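Local coordinates for protein oxidized polyvinyl alcohol hydrolase (Pseudomonas sp., PDB 3WL8) that hydrolyses beta-diketones such as 4,6-nonanedione, and cleaves oxidized polyvinyl alcohol in the second step of polyvinyl alcohol degradation, at residues 67-72 with 100-105; 174-179 with 198-203; 251-256 with 274-279; 256-261 with 301-306. The protein carries 1 engineered substitution. All blocks are in the same frame, centred on the assembly; numbering follows the deposited sequence.

Interaction 1 of 4, residues 67-72 with 100-105; sequences PMTGSV and PVRACA. With OCA (octanoic acid (caprylic acid)), chain C.
R102 crosses T69 at about a right angle and offers one face of its guanidinium to the threonine methyl. T69 CG2 lies 3.5 Å from R102 NE. T69 OG1 sits opposite the backbone N (chi1 -169°) and bonds E73 O, which leaves CG2 as the branch that meets the arginine. The R102 chain bends at chi3 (-71°), and the bend carries NH1 to the carbonyl oxygens of G70 and S71. S71 O is at the guanidinium edge, close to its plane. The bond from R102 NH1 to S71 O is 3.1 Å long but weak, with an angle of 133° at the hydrogen. G70 O stands 3.0 Å from R102 NH1 in an oblique position. On the other nitrogen, NH2 bonds R112 O.

At the strand end the contact turns apolar. The M68 and P100 side chains meet at an oblique angle, with M68 CG 3.8 Å from P100 CG. A water joins the two backbones here. It accepts from T69 N at 3.1 Å and donates to P100 O at 2.8 Å.

S71 points its CB away from the 100-105 segment and serves the ligand instead. S71 OG donates to octanoic acid O2 at 2.7 Å and is also bonded to W126 NE1. The charge of R102 thus faces main-chain carbonyls: S71 O through a weak bond, and R112 O through NH2. R102 meets the loop after strand 62-68, and the same loop puts S71 OG at the carboxyl end of the bound fatty acid.

Interaction 2 of 4, residues 174-179 with 198-203; sequences GGIASG and LPISGE. Engineered in segment 174-179: A177 (natural residue Ser). With OCA (octanoic acid (caprylic acid)), chain C.
G175 and its neighbours pair in parallel register with L198, P199 and I200 through three backbone hydrogen bonds. G175 N donates to L198 O at 3.1 Å, with the donor tilted from the carbonyl plane. I200 N donates to G175 O at 3.0 Å, and A177 N donates to I200 O at 3.0 Å. Both of these bonds run almost straight out from the carbonyl.

CA-H...O contacts add to the set. I176 CA is 3.4 Å from I200 O, and A177 CA is 3.2 Å from S201 O.

The apolar contact lies on the face that carries I176 and I200. I176 CG1 is trans to its backbone N (chi1 177°), and its end, CD1, reaches I200 CG2 at 3.6 Å.

A177 is an engineered residue, serine in nature, at a position assigned by similarity to the charge relay system. Its CB lies 3.2 Å from octanoic acid O2. Its phi and psi, 61° and -122°, and its place in the G-X-S-X-G pattern of the natural sequence fit the nucleophile elbow of an alpha/beta hydrolase.

The pairing joins the two strands of a beta-alpha-beta unit, 170-176 and 196-200, with helix 178-189 between them in the chain. A177 is the N-cap of that helix. Strands 62-68 and 247-253 continue the sheet beyond, one next to 170-176 and the other next to 196-200.

Interaction 3 of 4, residues 251-256 with 274-279; sequences TVWGGE and DYRPST. With OCA (octanoic acid (caprylic acid)), chain C.
The W253 and R276 side chains run alongside each other, with the ring and guanidinium planes 65° apart. One guanidinium face receives the ring corner CZ2, 3.6 Å above the plane and offset toward the rim. At its edge R276 NH2 forms a salt bridge with E256 OE2 at 2.9 Å. The oxygen lies almost in the guanidinium plane, but the nitrogen approaches from above the carboxylate. R276 NH1 bonds L352 O.

One face of the W253 ring carries G255 N over its centre. In plane at the edge, NE1 donates to a water at 3.0 Å, and this water also reaches D274 OD1.

T279 crosses W253 at about a right angle, with OG1 3.6 Å from W253 CB. T279 OG1 and N both donate to Y275 O. T251 CG2 packs 3.6 Å from T279 CB.

D274 is the N-cap, its OD1 taking a bond from R276 N. Y275 OH comes within 2.5 Å of octanoic acid O1, a doubtfully short hydrogen bond.

The contact lays the N-terminal part of helix 275-288 against the end of strand 247-253, running nearly antiparallel at 162°. Strand 196-200 neighbours 247-253 in the sheet, and helix 216-225 touches D274 and P277.

Interaction 4 of 4, residues 256-261 with 301-306; sequences EKDLWN and HGHMWP. With OCA (octanoic acid (caprylic acid)), chain C.
H303 is gripped at both ring nitrogens, by D258 and by the bound octanoic acid. H303 ND1 donates to D258 OD1 at 2.7 Å with an angle of 142° at the hydrogen. It meets the oxygen nearly along the C-O axis, with the carboxylate and ring planes 37° apart. H303 NE2 donates to octanoic acid O1 at 2.7 Å, and this oxygen lies at the imidazole edge. W260 crosses the histidine at about a right angle. Its CE3 comes 3.6 Å from H303 CD2, and the ring pair is oblique, with planes at 51°. One indole face covers the carboxyl end of the fatty acid, and W260 CD1 is 3.5 Å from octanoic acid C3. H303 CB rests 3.3 Å from L259 O, and G302 O lies 3.4 Å from D258 CG.

In the next shell, the other D258 oxygen, OD2, takes bonds from S201 OG and G254 N, which hold the carboxylate in place. D258 is the centre of an inverse gamma turn. Y275 stacks on H303.

H303 lies beside A177, in the loop between strand 292-298 and helix 310-322. D258 lies in the loop after strand 247-253. These places are consistent with the histidine and acid of an alpha/beta hydrolase. Strand 259-263, which carries W260, pairs with strand 269-274 in a small antiparallel sheet that leads into helix 275-288.

Overall arrangement
Interactions 1, 2 and 3 all reach the large mixed sheet and are mostly buried. Interaction 4 is partly buried. It joins the loop and start of strand 259-263, in a separate small sheet, to the loop 301-306. Interaction 2 is nearest the chain centre, and its chemistry is backbone pairing. M68 of interaction 1 bonds to its 170-176 strand, and S201 N bonds V252 O of interaction 3. Interactions 3 and 4 share E256, whose salt bridge lies at the exposed end of interaction 3. Interactions 2 and 4 are joined through S201. All four reach the carboxyl end of the bound fatty acid, interaction 2 through the CB of A177 and the others through polar side chains.

Interaction 1 of 4, residues 67-72 with 100-105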
loop_
_atom_site.group_PDB
_atom_site.type_symbol
_atom_site.label_atom_id
_atom_site.label_comp_id
_atom_site.label_asym_id
_atom_site.label_seq_id
_atom_site.Cartn_x
_atom_site.Cartn_y
_atom_site.Cartn_z
ATOM N N PRO A 67 2.169 4.703 -6.802
ATOM C CA PRO A 67 2.694 5.028 -5.470
ATOM C C PRO A 67 1.783 5.930 -4.686
ATOM O O PRO A 67 1.159 6.853 -5.221
ATOM C CB PRO A 67 4.024 5.716 -5.793
ATOM C CG PRO A 67 3.661 6.517 -7.078
ATOM C CD PRO A 67 2.832 5.493 -7.865
ATOM N N MET A 68 1.725 5.675 -3.387
ATOM C CA MET A 68 0.857 6.477 -2.495
ATOM C C MET A 68 1.636 7.056 -1.335
ATOM O O MET A 68 2.395 6.332 -0.667
ATOM C CB MET A 68 -0.269 5.597 -1.943
ATOM C CG MET A 68 -1.234 5.207 -3.073
ATOM S SD MET A 68 -2.496 3.992 -2.544
ATOM C CE MET A 68 -1.539 2.461 -2.396
ATOM N N THR A 69 1.421 8.347 -1.078
ATOM C CA THR A 69 2.069 8.982 0.061
ATOM C C THR A 69 1.357 8.532 1.335
ATOM O O THR A 69 0.406 7.734 1.281
ATOM C CB THR A 69 1.990 10.506 -0.092
ATOM O OG1 THR A 69 2.839 11.109 0.887
ATOM C CG2 THR A 69 0.520 10.990 0.022
ATOM N N GLY A 70 1.842 9.033 2.459
ATOM C CA GLY A 70 1.282 8.725 3.780
ATOM C C GLY A 70 0.440 9.836 4.389
ATOM O O GLY A 70 -0.356 10.456 3.709
ATOM N N SER A 71 0.630 10.089 5.676
ATOM C CA SER A 71 -0.206 11.077 6.382
ATOM C C SER A 71 0.235 12.503 6.262
ATOM O O SER A 71 -0.607 13.384 6.193
ATOM C CB SER A 71 -0.251 10.706 7.873
ATOM O OG SER A 71 -0.856 9.430 8.048
ATOM N N VAL A 72 1.552 12.727 6.199
ATOM C CA VAL A 72 2.075 14.102 6.141
ATOM C C VAL A 72 2.747 14.517 4.831
ATOM O O VAL A 72 2.606 15.672 4.424
ATOM C CB VAL A 72 3.041 14.340 7.298
ATOM C CG1 VAL A 72 3.705 15.742 7.165
ATOM C CG2 VAL A 72 2.289 14.217 8.617
ATOM N N PRO A 100 -2.082 8.620 -7.318
ATOM C CA PRO A 100 -3.325 9.273 -6.881
ATOM C C PRO A 100 -3.104 10.299 -5.818
ATOM O O PRO A 100 -2.260 10.131 -4.967
ATOM C CB PRO A 100 -4.176 8.115 -6.341
ATOM C CG PRO A 100 -3.083 7.139 -5.780
ATOM C CD PRO A 100 -1.988 7.219 -6.827
ATOM N N VAL A 101 -3.916 11.369 -5.861
ATOM C CA VAL A 101 -3.911 12.406 -4.814
ATOM C C VAL A 101 -4.962 11.957 -3.793
ATOM O O VAL A 101 -6.009 11.401 -4.160
ATOM C CB VAL A 101 -4.309 13.767 -5.454
ATOM C CG1 VAL A 101 -4.470 14.866 -4.395
ATOM C CG2 VAL A 101 -3.221 14.160 -6.454
ATOM N N ARG A 102 -4.675 12.176 -2.510
ATOM C CA ARG A 102 -5.602 11.775 -1.429
ATOM C C ARG A 102 -6.874 12.607 -1.501
ATOM O O ARG A 102 -6.828 13.799 -1.817
ATOM C CB ARG A 102 -4.925 11.981 -0.080
ATOM C CG ARG A 102 -3.688 11.105 0.119
ATOM C CD ARG A 102 -2.930 11.491 1.388
ATOM N NE ARG A 102 -2.312 12.779 1.106
ATOM C CZ ARG A 102 -1.722 13.539 2.008
ATOM N NH1 ARG A 102 -1.622 13.127 3.263
ATOM N NH2 ARG A 102 -1.329 14.762 1.651
ATOM N N ALA A 103 -8.005 11.980 -1.196
ATOM C CA ALA A 103 -9.278 12.694 -1.263
ATOM C C ALA A 103 -9.275 13.939 -0.353
ATOM O O ALA A 103 -9.774 15.019 -0.727
ATOM C CB ALA A 103 -10.437 11.731 -0.844
ATOM N N CYS A 104 -8.714 13.771 0.842
ATOM C CA CYS A 104 -8.662 14.855 1.820
ATOM C C CYS A 104 -7.882 16.082 1.318
ATOM O O CYS A 104 -8.056 17.167 1.857
ATOM C CB CYS A 104 -8.020 14.327 3.143
ATOM S SG CYS A 104 -6.329 13.653 2.861
ATOM N N ALA A 105 -7.028 15.908 0.300
ATOM C CA ALA A 105 -6.220 17.025 -0.201
ATOM C C ALA A 105 -6.995 17.868 -1.212
ATOM O O ALA A 105 -6.475 18.869 -1.717
ATOM C CB ALA A 105 -4.959 16.494 -0.872
HETATM C C1 OCA C . 0.853 6.762 9.564
HETATM C C2 OCA C . -0.611 6.553 9.956
HETATM C C3 OCA C . -0.741 6.001 11.378
HETATM C C4 OCA C . -2.222 5.707 11.632
HETATM C C5 OCA C . -2.485 5.512 13.126
HETATM C C6 OCA C . -3.984 5.299 13.347
HETATM C C7 OCA C . -4.308 5.568 14.817
HETATM C C8 OCA C . -5.826 5.674 14.985
HETATM O O1 OCA C . 1.661 5.887 9.944
HETATM O O2 OCA C . 1.073 7.605 8.668
HETATM O O HOH W 1 0.043 9.991 -3.352
#

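Interaction 2 of 4, residues 174-179 with 198-203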
loop_
_atom_site.group_PDB
_atom_site.type_symbol
_atom_site.label_atom_id
_atom_site.label_comp_id
_atom_site.label_asym_id
_atom_site.label_seq_id
_atom_site.Cartn_x
_atom_site.Cartn_y
_atom_site.Cartn_z
ATOM N N GLY A 174 1.607 0.674 -4.225
ATOM C CA GLY A 174 2.340 0.559 -2.978
ATOM C C GLY A 174 2.462 1.906 -2.339
ATOM O O GLY A 174 2.068 2.904 -2.935
ATOM N N GLY A 175 2.978 1.959 -1.117
ATOM C CA GLY A 175 3.054 3.272 -0.509
ATOM C C GLY A 175 3.597 3.155 0.892
ATOM O O GLY A 175 3.845 2.062 1.383
ATOM N N ILE A 176 3.733 4.307 1.529
ATOM C CA ILE A 176 4.288 4.377 2.883
ATOM C C ILE A 176 3.264 4.749 3.934
ATOM O O ILE A 176 2.398 5.584 3.696
ATOM C CB ILE A 176 5.469 5.432 2.928
ATOM C CG1 ILE A 176 6.031 5.586 4.363
ATOM C CG2 ILE A 176 4.975 6.820 2.413
ATOM C CD1 ILE A 176 6.828 4.344 4.796
ATOM N N ALA A 177 3.329 4.077 5.079
ATOM C CA ALA A 177 2.492 4.443 6.225
ATOM C C ALA A 177 1.040 4.319 5.877
ATOM O O ALA A 177 0.650 3.227 5.504
ATOM C CB ALA A 177 2.894 5.890 6.668
ATOM N N SER A 178 0.238 5.372 5.976
ATOM C CA SER A 178 -1.188 5.219 5.613
ATOM C C SER A 178 -1.302 4.734 4.166
ATOM O O SER A 178 -2.261 4.020 3.827
ATOM C CB SER A 178 -1.913 6.558 5.820
ATOM O OG SER A 178 -3.316 6.476 5.525
ATOM N N GLY A 179 -0.356 5.131 3.325
ATOM C CA GLY A 179 -0.335 4.614 1.942
ATOM C C GLY A 179 -0.011 3.119 1.883
ATOM O O GLY A 179 -0.421 2.437 0.946
ATOM N N LEU A 198 3.457 -3.132 -2.791
ATOM C CA LEU A 198 4.559 -2.851 -1.898
ATOM C C LEU A 198 4.082 -2.048 -0.674
ATOM O O LEU A 198 4.243 -0.806 -0.607
ATOM C CB LEU A 198 5.628 -2.053 -2.701
ATOM C CG LEU A 198 6.901 -1.550 -1.991
ATOM C CD1 LEU A 198 7.685 -2.750 -1.437
ATOM C CD2 LEU A 198 7.808 -0.781 -2.932
ATOM N N PRO A 199 3.491 -2.742 0.314
ATOM C CA PRO A 199 3.019 -2.027 1.509
ATOM C C PRO A 199 4.213 -1.798 2.454
ATOM O O PRO A 199 4.713 -2.733 3.073
ATOM C CB PRO A 199 1.936 -2.949 2.081
ATOM C CG PRO A 199 2.454 -4.391 1.665
ATOM C CD PRO A 199 2.993 -4.157 0.265
ATOM N N ILE A 200 4.686 -0.557 2.512
ATOM C CA ILE A 200 5.819 -0.206 3.363
ATOM C C ILE A 200 5.261 0.402 4.655
ATOM O O ILE A 200 4.594 1.437 4.633
ATOM C CB ILE A 200 6.713 0.837 2.667
ATOM C CG1 ILE A 200 7.119 0.321 1.283
ATOM C CG2 ILE A 200 7.947 1.147 3.562
ATOM C CD1 ILE A 200 8.011 1.321 0.501
ATOM N N SER A 201 5.519 -0.290 5.757
ATOM C CA SER A 201 5.083 0.151 7.085
ATOM C C SER A 201 3.622 0.576 7.111
ATOM O O SER A 201 3.280 1.677 7.555
ATOM C CB SER A 201 5.992 1.273 7.565
ATOM O OG SER A 201 7.365 0.876 7.465
ATOM N N GLY A 202 2.788 -0.337 6.628
ATOM C CA GLY A 202 1.349 -0.136 6.649
ATOM C C GLY A 202 0.741 -0.818 7.856
ATOM O O GLY A 202 1.293 -1.760 8.398
ATOM N N GLU A 203 -0.440 -0.359 8.242
ATOM C CA GLU A 203 -1.160 -0.991 9.335
ATOM C C GLU A 203 -2.008 -2.160 8.788
ATOM O O GLU A 203 -2.269 -2.289 7.554
ATOM C CB GLU A 203 -2.117 0.016 9.978
ATOM C CG GLU A 203 -1.668 0.554 11.382
ATOM C CD GLU A 203 -1.723 -0.502 12.478
ATOM O OE1 GLU A 203 -1.550 -0.065 13.650
ATOM O OE2 GLU A 203 -1.938 -1.728 12.239
HETATM C C1 OCA C . 0.853 6.762 9.564
HETATM C C2 OCA C . -0.611 6.553 9.956
HETATM C C3 OCA C . -0.741 6.001 11.378
HETATM C C4 OCA C . -2.222 5.707 11.632
HETATM C C5 OCA C . -2.485 5.512 13.126
HETATM C C6 OCA C . -3.984 5.299 13.347
HETATM C C7 OCA C . -4.308 5.568 14.817
HETATM C C8 OCA C . -5.826 5.674 14.985
HETATM O O1 OCA C . 1.661 5.887 9.944
HETATM O O2 OCA C . 1.073 7.605 8.668
#

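Interaction 3 of 4, residues 251-256 with 274-279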
loop_
_atom_site.group_PDB
_atom_site.type_symbol
_atom_site.label_atom_id
_atom_site.label_comp_id
_atom_site.label_asym_id
_atom_site.label_seq_id
_atom_site.Cartn_x
_atom_site.Cartn_y
_atom_site.Cartn_z
ATOM N N THR A 251 6.309 -6.811 1.671
ATOM C CA THR A 251 5.988 -6.002 2.875
ATOM C C THR A 251 7.299 -5.507 3.469
ATOM O O THR A 251 8.237 -6.283 3.629
ATOM C CB THR A 251 5.267 -6.849 3.908
ATOM O OG1 THR A 251 4.052 -7.352 3.338
ATOM C CG2 THR A 251 4.950 -5.986 5.175
ATOM N N VAL A 252 7.365 -4.243 3.830
ATOM C CA VAL A 252 8.638 -3.695 4.381
ATOM C C VAL A 252 8.435 -3.147 5.777
ATOM O O VAL A 252 7.488 -2.405 6.020
ATOM C CB VAL A 252 9.166 -2.545 3.506
ATOM C CG1 VAL A 252 10.491 -1.979 4.060
ATOM C CG2 VAL A 252 9.371 -3.057 2.063
ATOM N N TRP A 253 9.325 -3.568 6.685
ATOM C CA TRP A 253 9.337 -3.087 8.080
ATOM C C TRP A 253 10.634 -2.273 8.246
ATOM O O TRP A 253 11.707 -2.732 7.833
ATOM C CB TRP A 253 9.369 -4.305 9.037
ATOM C CG TRP A 253 9.465 -3.912 10.501
ATOM C CD1 TRP A 253 8.589 -3.133 11.191
ATOM C CD2 TRP A 253 10.439 -4.359 11.442
ATOM N NE1 TRP A 253 8.952 -3.068 12.524
ATOM C CE2 TRP A 253 10.084 -3.819 12.700
ATOM C CE3 TRP A 253 11.581 -5.170 11.349
ATOM C CZ2 TRP A 253 10.819 -4.059 13.861
ATOM C CZ3 TRP A 253 12.306 -5.403 12.525
ATOM C CH2 TRP A 253 11.918 -4.846 13.750
ATOM N N GLY A 254 10.535 -1.121 8.915
ATOM C CA GLY A 254 11.670 -0.209 9.088
ATOM C C GLY A 254 12.475 -0.369 10.378
ATOM O O GLY A 254 13.284 0.483 10.718
ATOM N N GLY A 255 12.251 -1.465 11.075
ATOM C CA GLY A 255 13.014 -1.738 12.272
ATOM C C GLY A 255 12.435 -1.211 13.554
ATOM O O GLY A 255 11.276 -0.793 13.621
ATOM N N GLU A 256 13.282 -1.219 14.580
ATOM C CA GLU A 256 12.879 -0.825 15.940
ATOM C C GLU A 256 12.163 0.506 16.108
ATOM O O GLU A 256 11.284 0.667 17.003
ATOM C CB GLU A 256 14.130 -0.859 16.852
ATOM C CG GLU A 256 14.864 -2.171 16.791
ATOM C CD GLU A 256 14.305 -3.174 17.791
ATOM O OE1 GLU A 256 14.491 -2.924 19.012
ATOM O OE2 GLU A 256 13.694 -4.199 17.377
ATOM N N ASP A 274 2.409 0.750 15.804
ATOM C CA ASP A 274 3.709 0.056 15.836
ATOM C C ASP A 274 3.663 -0.851 14.633
ATOM O O ASP A 274 2.763 -1.684 14.540
ATOM C CB ASP A 274 3.780 -0.766 17.134
ATOM C CG ASP A 274 5.063 -1.559 17.260
ATOM O OD1 ASP A 274 5.779 -1.766 16.260
ATOM O OD2 ASP A 274 5.334 -2.014 18.393
ATOM N N TYR A 275 4.616 -0.693 13.709
ATOM C CA TYR A 275 4.541 -1.479 12.476
ATOM C C TYR A 275 5.140 -2.852 12.509
ATOM O O TYR A 275 5.056 -3.615 11.547
ATOM C CB TYR A 275 5.060 -0.599 11.315
ATOM C CG TYR A 275 4.168 0.602 11.207
ATOM C CD1 TYR A 275 4.401 1.759 11.978
ATOM C CD2 TYR A 275 3.014 0.551 10.437
ATOM C CE1 TYR A 275 3.494 2.806 11.978
ATOM C CE2 TYR A 275 2.107 1.598 10.434
ATOM C CZ TYR A 275 2.344 2.699 11.188
ATOM O OH TYR A 275 1.447 3.742 11.150
ATOM N N ARG A 276 5.686 -3.220 13.652
ATOM C CA ARG A 276 6.207 -4.573 13.793
ATOM C C ARG A 276 5.011 -5.586 13.731
ATOM O O ARG A 276 5.008 -6.532 12.937
ATOM C CB ARG A 276 6.948 -4.699 15.151
ATOM C CG ARG A 276 7.478 -6.142 15.399
ATOM C CD ARG A 276 7.803 -6.426 16.877
ATOM N NE ARG A 276 8.736 -5.410 17.323
ATOM C CZ ARG A 276 10.053 -5.509 17.254
ATOM N NH1 ARG A 276 10.623 -6.620 16.790
ATOM N NH2 ARG A 276 10.786 -4.442 17.561
ATOM N N PRO A 277 3.947 -5.368 14.553
ATOM C CA PRO A 277 2.872 -6.358 14.452
ATOM C C PRO A 277 2.119 -6.325 13.127
ATOM O O PRO A 277 1.600 -7.341 12.680
ATOM C CB PRO A 277 1.936 -6.013 15.629
ATOM C CG PRO A 277 2.268 -4.550 15.945
ATOM C CD PRO A 277 3.788 -4.543 15.763
ATOM N N SER A 278 2.001 -5.141 12.540
ATOM C CA SER A 278 1.232 -5.065 11.308
ATOM C C SER A 278 1.958 -5.605 10.086
ATOM O O SER A 278 1.304 -6.196 9.225
ATOM C CB SER A 278 0.738 -3.640 11.087
ATOM O OG SER A 278 1.830 -2.780 10.890
ATOM N N THR A 279 3.267 -5.401 9.998
ATOM C CA THR A 279 3.980 -5.985 8.877
ATOM C C THR A 279 4.005 -7.516 9.112
ATOM O O THR A 279 3.860 -8.310 8.169
ATOM C CB THR A 279 5.419 -5.434 8.728
ATOM O OG1 THR A 279 6.139 -5.613 9.970
ATOM C CG2 THR A 279 5.374 -3.956 8.371
HETATM C C1 OCA C . 0.853 6.762 9.564
HETATM C C2 OCA C . -0.611 6.553 9.956
HETATM C C3 OCA C . -0.741 6.001 11.378
HETATM C C4 OCA C . -2.222 5.707 11.632
HETATM C C5 OCA C . -2.485 5.512 13.126
HETATM C C6 OCA C . -3.984 5.299 13.347
HETATM C C7 OCA C . -4.308 5.568 14.817
HETATM C C8 OCA C . -5.826 5.674 14.985
HETATM O O1 OCA C . 1.661 5.887 9.944
HETATM O O2 OCA C . 1.073 7.605 8.668
HETATM O O HOH W 2 8.356 -1.337 14.846
HETATM O O HOH W 3 9.533 -1.774 17.325
#

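Interaction 4 of 4, residues 256-261 with 301-306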
loop_
_atom_site.group_PDB
_atom_site.type_symbol
_atom_site.label_atom_id
_atom_site.label_comp_id
_atom_site.label_asym_id
_atom_site.label_seq_id
_atom_site.Cartn_x
_atom_site.Cartn_y
_atom_site.Cartn_z
ATOM N N GLU A 256 13.282 -1.219 14.580
ATOM C CA GLU A 256 12.879 -0.825 15.940
ATOM C C GLU A 256 12.163 0.506 16.108
ATOM O O GLU A 256 11.284 0.667 17.003
ATOM C CB GLU A 256 14.130 -0.859 16.852
ATOM C CG GLU A 256 14.864 -2.171 16.791
ATOM C CD GLU A 256 14.305 -3.174 17.791
ATOM O OE1 GLU A 256 14.491 -2.924 19.012
ATOM O OE2 GLU A 256 13.694 -4.199 17.377
ATOM N N LYS A 257 12.515 1.475 15.279
ATOM C CA LYS A 257 11.915 2.791 15.354
ATOM C C LYS A 257 10.746 2.953 14.390
ATOM O O LYS A 257 10.264 4.059 14.207
ATOM C CB LYS A 257 12.936 3.866 15.021
ATOM C CG LYS A 257 14.249 3.804 15.819
ATOM C CD LYS A 257 14.048 4.284 17.213
ATOM C CE LYS A 257 15.413 4.671 17.803
ATOM N NZ LYS A 257 15.236 5.108 19.219
ATOM N N ASP A 258 10.335 1.867 13.734
ATOM C CA ASP A 258 9.197 1.962 12.815
ATOM C C ASP A 258 7.908 2.025 13.646
ATOM O O ASP A 258 7.230 0.999 13.881
ATOM C CB ASP A 258 9.203 0.783 11.856
ATOM C CG ASP A 258 8.250 0.986 10.684
ATOM O OD1 ASP A 258 7.554 2.021 10.699
ATOM O OD2 ASP A 258 8.200 0.104 9.775
ATOM N N LEU A 259 7.613 3.252 14.092
ATOM C CA LEU A 259 6.483 3.568 14.992
ATOM C C LEU A 259 5.870 4.886 14.569
ATOM O O LEU A 259 6.524 5.675 13.881
ATOM C CB LEU A 259 7.013 3.773 16.433
ATOM C CG LEU A 259 7.833 2.628 17.030
ATOM C CD1 LEU A 259 8.558 3.084 18.300
ATOM C CD2 LEU A 259 6.949 1.446 17.302
ATOM N N TRP A 260 4.625 5.148 14.948
ATOM C CA TRP A 260 4.085 6.477 14.627
ATOM C C TRP A 260 3.458 7.094 15.864
ATOM O O TRP A 260 2.744 6.428 16.619
ATOM C CB TRP A 260 3.037 6.424 13.494
ATOM C CG TRP A 260 2.433 7.783 13.109
ATOM C CD1 TRP A 260 1.130 8.186 13.298
ATOM C CD2 TRP A 260 3.088 8.860 12.418
ATOM N NE1 TRP A 260 0.938 9.432 12.752
ATOM C CE2 TRP A 260 2.125 9.869 12.210
ATOM C CE3 TRP A 260 4.401 9.068 11.960
ATOM C CZ2 TRP A 260 2.424 11.075 11.555
ATOM C CZ3 TRP A 260 4.706 10.277 11.306
ATOM C CH2 TRP A 260 3.719 11.253 11.115
ATOM N N ASN A 261 3.781 8.358 16.086
ATOM C CA ASN A 261 3.180 9.081 17.205
ATOM C C ASN A 261 2.193 10.051 16.596
ATOM O O ASN A 261 2.542 10.867 15.766
ATOM C CB ASN A 261 4.253 9.872 17.979
ATOM C CG ASN A 261 5.270 8.946 18.635
ATOM O OD1 ASN A 261 6.459 8.935 18.284
ATOM N ND2 ASN A 261 4.810 8.144 19.523
ATOM N N HIS A 301 15.503 2.126 8.800
ATOM C CA HIS A 301 15.311 3.544 8.610
ATOM C C HIS A 301 14.146 4.149 9.397
ATOM O O HIS A 301 13.935 5.361 9.325
ATOM C CB HIS A 301 15.082 3.773 7.132
ATOM C CG HIS A 301 13.829 3.122 6.620
ATOM N ND1 HIS A 301 13.693 1.755 6.492
ATOM C CD2 HIS A 301 12.630 3.648 6.294
ATOM C CE1 HIS A 301 12.463 1.468 6.106
ATOM N NE2 HIS A 301 11.799 2.603 5.992
ATOM N N GLY A 302 13.374 3.305 10.081
ATOM C CA GLY A 302 12.261 3.810 10.879
ATOM C C GLY A 302 10.946 3.825 10.125
ATOM O O GLY A 302 10.664 2.907 9.340
ATOM N N HIS A 303 10.132 4.844 10.381
ATOM C CA HIS A 303 8.828 4.980 9.745
ATOM C C HIS A 303 8.846 6.125 8.733
ATOM O O HIS A 303 8.435 7.262 9.041
ATOM C CB HIS A 303 7.766 5.290 10.815
ATOM C CG HIS A 303 6.366 5.124 10.321
ATOM N ND1 HIS A 303 5.899 3.927 9.828
ATOM C CD2 HIS A 303 5.331 6.002 10.229
ATOM C CE1 HIS A 303 4.638 4.069 9.450
ATOM N NE2 HIS A 303 4.269 5.317 9.686
ATOM N N MET A 304 9.321 5.848 7.540
ATOM C CA MET A 304 9.390 6.856 6.478
ATOM C C MET A 304 9.789 6.088 5.232
ATOM O O MET A 304 10.043 4.864 5.279
ATOM C CB MET A 304 10.437 7.940 6.810
ATOM C CG MET A 304 11.789 7.375 7.061
ATOM S SD MET A 304 12.947 8.610 7.816
ATOM C CE MET A 304 12.617 9.994 6.995
ATOM N N TRP A 305 9.782 6.737 4.086
ATOM C CA TRP A 305 10.182 5.960 2.904
ATOM C C TRP A 305 11.585 5.411 3.120
ATOM O O TRP A 305 12.417 6.101 3.696
ATOM C CB TRP A 305 10.238 6.872 1.664
ATOM C CG TRP A 305 10.172 6.082 0.381
ATOM C CD1 TRP A 305 11.231 5.552 -0.320
ATOM C CD2 TRP A 305 8.995 5.612 -0.247
ATOM N NE1 TRP A 305 10.769 4.764 -1.328
ATOM C CE2 TRP A 305 9.395 4.782 -1.313
ATOM C CE3 TRP A 305 7.618 5.799 -0.004
ATOM C CZ2 TRP A 305 8.474 4.125 -2.148
ATOM C CZ3 TRP A 305 6.706 5.147 -0.827
ATOM C CH2 TRP A 305 7.145 4.319 -1.894
ATOM N N PRO A 306 11.884 4.190 2.628
ATOM C CA PRO A 306 13.227 3.598 2.770
ATOM C C PRO A 306 14.287 4.667 2.492
ATOM O O PRO A 306 14.263 5.312 1.452
ATOM C CB PRO A 306 13.200 2.467 1.749
ATOM C CG PRO A 306 11.792 1.945 1.985
ATOM C CD PRO A 306 10.966 3.246 1.979
HETATM C C1 OCA C . 0.853 6.762 9.564
HETATM C C2 OCA C . -0.611 6.553 9.956
HETATM C C3 OCA C . -0.741 6.001 11.378
HETATM C C4 OCA C . -2.222 5.707 11.632
HETATM C C5 OCA C . -2.485 5.512 13.126
HETATM C C6 OCA C . -3.984 5.299 13.347
HETATM C C7 OCA C . -4.308 5.568 14.817
HETATM C C8 OCA C . -5.826 5.674 14.985
HETATM O O1 OCA C . 1.661 5.887 9.944
HETATM O O2 OCA C . 1.073 7.605 8.668
#